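Local coordinates for Alpha/beta hydrolase (Novosphingobium aromaticivorans, PDB 3BWX), which is probably a hydrolase of the alpha/beta-hydrolase fold that carries bound calcium in the crystal, its substrate not established, at residues L230-I240 with G254-H265. The protein carries 1 engineered substitution. Residues are numbered along the deposited sequence; the frame is centred on the assembly and turned at random.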
loop_
_atom_site.group_PDB
_atom_site.type_symbol
_atom_site.label_atom_id
_atom_site.label_comp_id
_atom_site.label_asym_id
_atom_site.label_seq_id
_atom_site.Cartn_x
_atom_site.Cartn_y
_atom_site.Cartn_z
ATOM N N LEU A 230 16.515 -2.620 4.289
ATOM C CA LEU A 230 15.524 -1.719 3.728
ATOM C C LEU A 230 15.831 -1.380 2.297
ATOM O O LEU A 230 16.946 -0.992 1.945
ATOM C CB LEU A 230 15.425 -0.425 4.569
ATOM C CG LEU A 230 14.332 0.576 4.168
ATOM C CD1 LEU A 230 12.871 0.082 4.216
ATOM C CD2 LEU A 230 14.501 1.849 5.068
ATOM N N LEU A 231 14.766 -1.461 1.514
ATOM C CA LEU A 231 14.672 -0.918 0.172
ATOM C C LEU A 231 13.650 0.198 0.145
ATOM O O LEU A 231 12.534 0.038 0.676
ATOM C CB LEU A 231 14.202 -2.006 -0.796
ATOM C CG LEU A 231 13.750 -1.584 -2.231
ATOM C CD1 LEU A 231 14.910 -0.987 -3.051
ATOM C CD2 LEU A 231 13.094 -2.788 -2.985
ATOM N N VAL A 232 14.039 1.290 -0.515
ATOM C CA VAL A 232 13.160 2.405 -0.817
ATOM C C VAL A 232 12.993 2.490 -2.333
ATOM O O VAL A 232 13.992 2.633 -3.047
ATOM C CB VAL A 232 13.682 3.725 -0.262
ATOM C CG1 VAL A 232 12.675 4.847 -0.558
ATOM C CG2 VAL A 232 13.921 3.644 1.211
ATOM N N LEU A 233 11.786 2.370 -2.836
ATOM C CA LEU A 233 11.462 2.600 -4.229
ATOM C C LEU A 233 10.894 4.009 -4.372
ATOM O O LEU A 233 10.085 4.483 -3.579
ATOM C CB LEU A 233 10.437 1.538 -4.748
ATOM C CG LEU A 233 10.925 0.074 -4.787
ATOM C CD1 LEU A 233 9.792 -0.935 -4.903
ATOM C CD2 LEU A 233 11.955 -0.135 -5.905
ATOM N N ARG A 234 11.264 4.703 -5.423
ATOM C CA ARG A 234 10.764 6.039 -5.688
ATOM C C ARG A 234 10.413 6.145 -7.173
ATOM O O ARG A 234 11.234 5.771 -8.029
ATOM C CB ARG A 234 11.833 7.112 -5.351
ATOM C CG ARG A 234 11.321 8.492 -5.597
ATOM C CD ARG A 234 12.324 9.581 -5.373
ATOM N NE ARG A 234 11.613 10.787 -5.768
ATOM C CZ ARG A 234 11.705 11.436 -6.928
ATOM N NH1 ARG A 234 12.651 11.150 -7.830
ATOM N NH2 ARG A 234 10.890 12.440 -7.173
ATOM N N GLY A 235 9.246 6.709 -7.487
ATOM C CA GLY A 235 8.974 7.123 -8.840
ATOM C C GLY A 235 9.763 8.376 -9.196
ATOM O O GLY A 235 9.698 9.341 -8.440
ATOM N N GLU A 236 10.449 8.372 -10.347
ATOM C CA GLU A 236 11.284 9.495 -10.755
ATOM C C GLU A 236 10.555 10.841 -10.649
ATOM O O GLU A 236 11.155 11.857 -10.258
ATOM C CB GLU A 236 11.724 9.282 -12.182
ATOM C CG GLU A 236 12.680 10.370 -12.688
ATOM C CD GLU A 236 13.295 9.987 -14.010
ATOM O OE1 GLU A 236 12.509 9.673 -14.927
ATOM O OE2 GLU A 236 14.537 10.010 -14.103
ATOM N N THR A 237 9.265 10.846 -10.977
ATOM C CA THR A 237 8.471 12.067 -11.003
ATOM C C THR A 237 7.500 12.217 -9.830
ATOM O O THR A 237 6.583 13.040 -9.857
ATOM C CB THR A 237 7.703 12.216 -12.337
ATOM O OG1 THR A 237 6.599 11.317 -12.373
ATOM C CG2 THR A 237 8.616 11.928 -13.517
ATOM N N SER A 238 7.720 11.443 -8.765
ATOM C CA SER A 238 6.794 11.411 -7.654
ATOM C C SER A 238 6.546 12.778 -7.067
ATOM O O SER A 238 7.519 13.490 -6.784
ATOM C CB SER A 238 7.356 10.546 -6.558
ATOM O OG SER A 238 6.486 10.573 -5.439
ATOM N N ASP A 239 5.255 13.101 -6.915
ATOM C CA ASP A 239 4.801 14.307 -6.202
ATOM C C ASP A 239 4.607 14.089 -4.686
ATOM O O ASP A 239 4.031 14.957 -4.006
ATOM C CB ASP A 239 3.557 14.928 -6.862
ATOM C CG ASP A 239 2.288 14.095 -6.715
ATOM O OD1 ASP A 239 2.274 12.981 -6.106
ATOM O OD2 ASP A 239 1.247 14.613 -7.185
ATOM N N ILE A 240 5.072 12.961 -4.161
ATOM C CA ILE A 240 4.855 12.570 -2.755
ATOM C C ILE A 240 6.211 12.432 -2.089
ATOM O O ILE A 240 6.434 12.918 -1.001
ATOM C CB ILE A 240 4.006 11.287 -2.632
ATOM C CG1 ILE A 240 2.525 11.607 -2.878
ATOM C CG2 ILE A 240 4.204 10.583 -1.226
ATOM C CD1 ILE A 240 1.747 12.098 -1.623
ATOM N N GLY A 254 23.033 0.498 4.764
ATOM C CA GLY A 254 22.213 -0.612 4.319
ATOM C C GLY A 254 20.968 -0.272 3.532
ATOM O O GLY A 254 20.319 -1.168 3.020
ATOM N N VAL A 255 20.581 0.996 3.447
ATOM C CA VAL A 255 19.369 1.342 2.752
ATOM C C VAL A 255 19.686 1.430 1.265
ATOM O O VAL A 255 20.609 2.139 0.874
ATOM C CB VAL A 255 18.751 2.660 3.265
ATOM C CG1 VAL A 255 17.471 3.022 2.484
ATOM C CG2 VAL A 255 18.489 2.598 4.741
ATOM N N GLU A 256 18.973 0.646 0.468
ATOM C CA GLU A 256 19.103 0.742 -0.979
ATOM C C GLU A 256 17.954 1.576 -1.546
ATOM O O GLU A 256 16.792 1.339 -1.133
ATOM C CB GLU A 256 19.116 -0.645 -1.624
ATOM C CG GLU A 256 19.155 -0.592 -3.132
ATOM C CD GLU A 256 19.641 -1.900 -3.769
ATOM O OE1 GLU A 256 20.851 -2.161 -3.729
ATOM O OE2 GLU A 256 18.819 -2.653 -4.325
ATOM N N LEU A 257 18.269 2.538 -2.423
ATOM C CA LEU A 257 17.257 3.329 -3.135
ATOM C C LEU A 257 17.251 2.911 -4.591
ATOM O O LEU A 257 18.342 2.880 -5.246
ATOM C CB LEU A 257 17.626 4.822 -3.063
ATOM C CG LEU A 257 16.751 5.799 -3.836
ATOM C CD1 LEU A 257 15.262 5.807 -3.438
ATOM C CD2 LEU A 257 17.388 7.227 -3.695
ATOM N N VAL A 258 16.058 2.659 -5.118
ATOM C CA VAL A 258 15.833 2.416 -6.562
ATOM C C VAL A 258 14.832 3.420 -7.083
ATOM O O VAL A 258 13.723 3.529 -6.557
ATOM C CB VAL A 258 15.399 0.961 -6.812
ATOM C CG1 VAL A 258 14.987 0.771 -8.287
ATOM C CG2 VAL A 258 16.489 -0.017 -6.326
ATOM N N THR A 259 15.218 4.167 -8.103
ATOM C CA THR A 259 14.310 5.104 -8.732
ATOM C C THR A 259 13.824 4.515 -10.050
ATOM O O THR A 259 14.630 4.088 -10.867
ATOM C CB THR A 259 14.991 6.452 -8.980
ATOM O OG1 THR A 259 15.380 7.024 -7.709
ATOM C CG2 THR A 259 14.048 7.406 -9.759
ATOM N N LEU A 260 12.501 4.502 -10.240
ATOM C CA LEU A 260 11.826 3.967 -11.430
ATOM C C LEU A 260 11.673 5.078 -12.443
ATOM O O LEU A 260 11.028 6.089 -12.179
ATOM C CB LEU A 260 10.468 3.342 -11.086
ATOM C CG LEU A 260 10.372 1.977 -10.408
ATOM C CD1 LEU A 260 11.167 0.879 -11.230
ATOM C CD2 LEU A 260 10.788 2.051 -8.966
ATOM N N PRO A 261 12.311 4.924 -13.610
ATOM C CA PRO A 261 12.205 6.008 -14.624
ATOM C C PRO A 261 10.800 6.295 -15.140
ATOM O O PRO A 261 9.999 5.358 -15.332
ATOM C CB PRO A 261 13.083 5.494 -15.776
ATOM C CG PRO A 261 13.995 4.497 -15.133
ATOM C CD PRO A 261 13.209 3.843 -14.025
ATOM N N ARG A 262 10.506 7.580 -15.338
ATOM C CA ARG A 262 9.303 8.046 -16.041
ATOM C C ARG A 262 7.976 7.676 -15.366
ATOM O O ARG A 262 6.941 7.624 -16.026
ATOM C CB ARG A 262 9.292 7.547 -17.493
ATOM C CG ARG A 262 10.572 7.931 -18.208
ATOM C CD ARG A 262 10.463 8.209 -19.706
ATOM N NE ARG A 262 9.129 8.288 -20.317
ATOM C CZ ARG A 262 8.538 9.424 -20.705
ATOM N NH1 ARG A 262 9.132 10.595 -20.553
ATOM N NH2 ARG A 262 7.343 9.390 -21.271
ATOM N N ILE A 263 7.994 7.411 -14.069
ATOM C CA ILE A 263 6.755 7.197 -13.377
ATOM C C ILE A 263 6.777 7.959 -12.068
ATOM O O ILE A 263 7.835 8.263 -11.521
ATOM C CB ILE A 263 6.403 5.692 -13.150
ATOM C CG1 ILE A 263 7.325 5.033 -12.156
ATOM C CG2 ILE A 263 6.354 4.851 -14.443
ATOM C CD1 ILE A 263 6.924 3.570 -11.875
ATOM N N GLY A 264 5.580 8.233 -11.570
ATOM C CA GLY A 264 5.408 9.078 -10.407
ATOM C C GLY A 264 4.958 8.268 -9.220
ATOM O O GLY A 264 5.429 7.133 -9.019
ATOM N N HIS A 265 4.068 8.870 -8.432
ATOM C CA HIS A 265 3.535 8.235 -7.240
ATOM C C HIS A 265 2.398 7.294 -7.593
ATOM O O HIS A 265 1.357 7.752 -8.013
ATOM C CB HIS A 265 3.026 9.271 -6.235
ATOM C CG HIS A 265 2.542 8.659 -4.962
ATOM N ND1 HIS A 265 3.403 8.209 -3.970
ATOM C CD2 HIS A 265 1.288 8.400 -4.523
ATOM C CE1 HIS A 265 2.678 7.744 -2.962
ATOM N NE2 HIS A 265 1.393 7.835 -3.278
HETATM O O HOH W 1 15.171 9.760 -7.264
HETATM O O HOH W 2 5.962 10.331 -14.897
HETATM O O HOH W 3 3.367 11.626 -8.869
#
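Leu231, Leu233, Val258 and Leu260 interlock on one face of the last two parallel strands of an alpha/beta-hydrolase sheet, 230-235 and the outermost 255-260, joined by helix 243-250 in a beta-alpha-beta crossover. CD2 of Leu233 touches Val258 CB, at 3.7 Å, and Leu260 CD2; Leu231 CD1 meets the CG2 branch of Val258 under helix 272-282. On the opposite face, beneath the crossover helix, Leu257 reaches across with CG anti to its backbone N (chi1 175°), which brings CD1 to 4.0 Å from Val232 CG1. Backbone bonds alternate between the strands and run on to Glu236 N, which donates to Leu260 O.

Beyond the strands the two loops clasp each other. The extended Glu236 side chain lets OE1 accept from Arg262 N at 2.9 Å, the donor standing above the carboxylate plane, while Thr259 CG2 packs on Glu236 CA. Thr237 N binds Ile263 O almost straight at hydrogen (3.0 Å, 174°) but from above the carbonyl plane. The extended Arg234 chain ends in two weak bonds from NH1 and NH2 to Glu236 O; NE is held by Leu241 O, and a water links NH1 to Thr259 OG1.

At the far end His265 occupies the position expected of the catalytic histidine in this fold. Its ND1 hydrogen-bonds to Asp129 OD2, which also binds Ser238 OG, and its ring lies beside Ser105 of a likely nucleophile elbow, an arrangement consistent with a Ser-His-Asp triad whose acid follows strand 122-128, a known alternative position; catalysis is inferred. Ser238 OG also accepts from Ile240 N in an ST turn. This turn leads into Ile240, which covers one face of the imidazole: its CG1 sits 3.6 Å from the His265 ring centroid, only 10° off the normal, in a CH-pi contact.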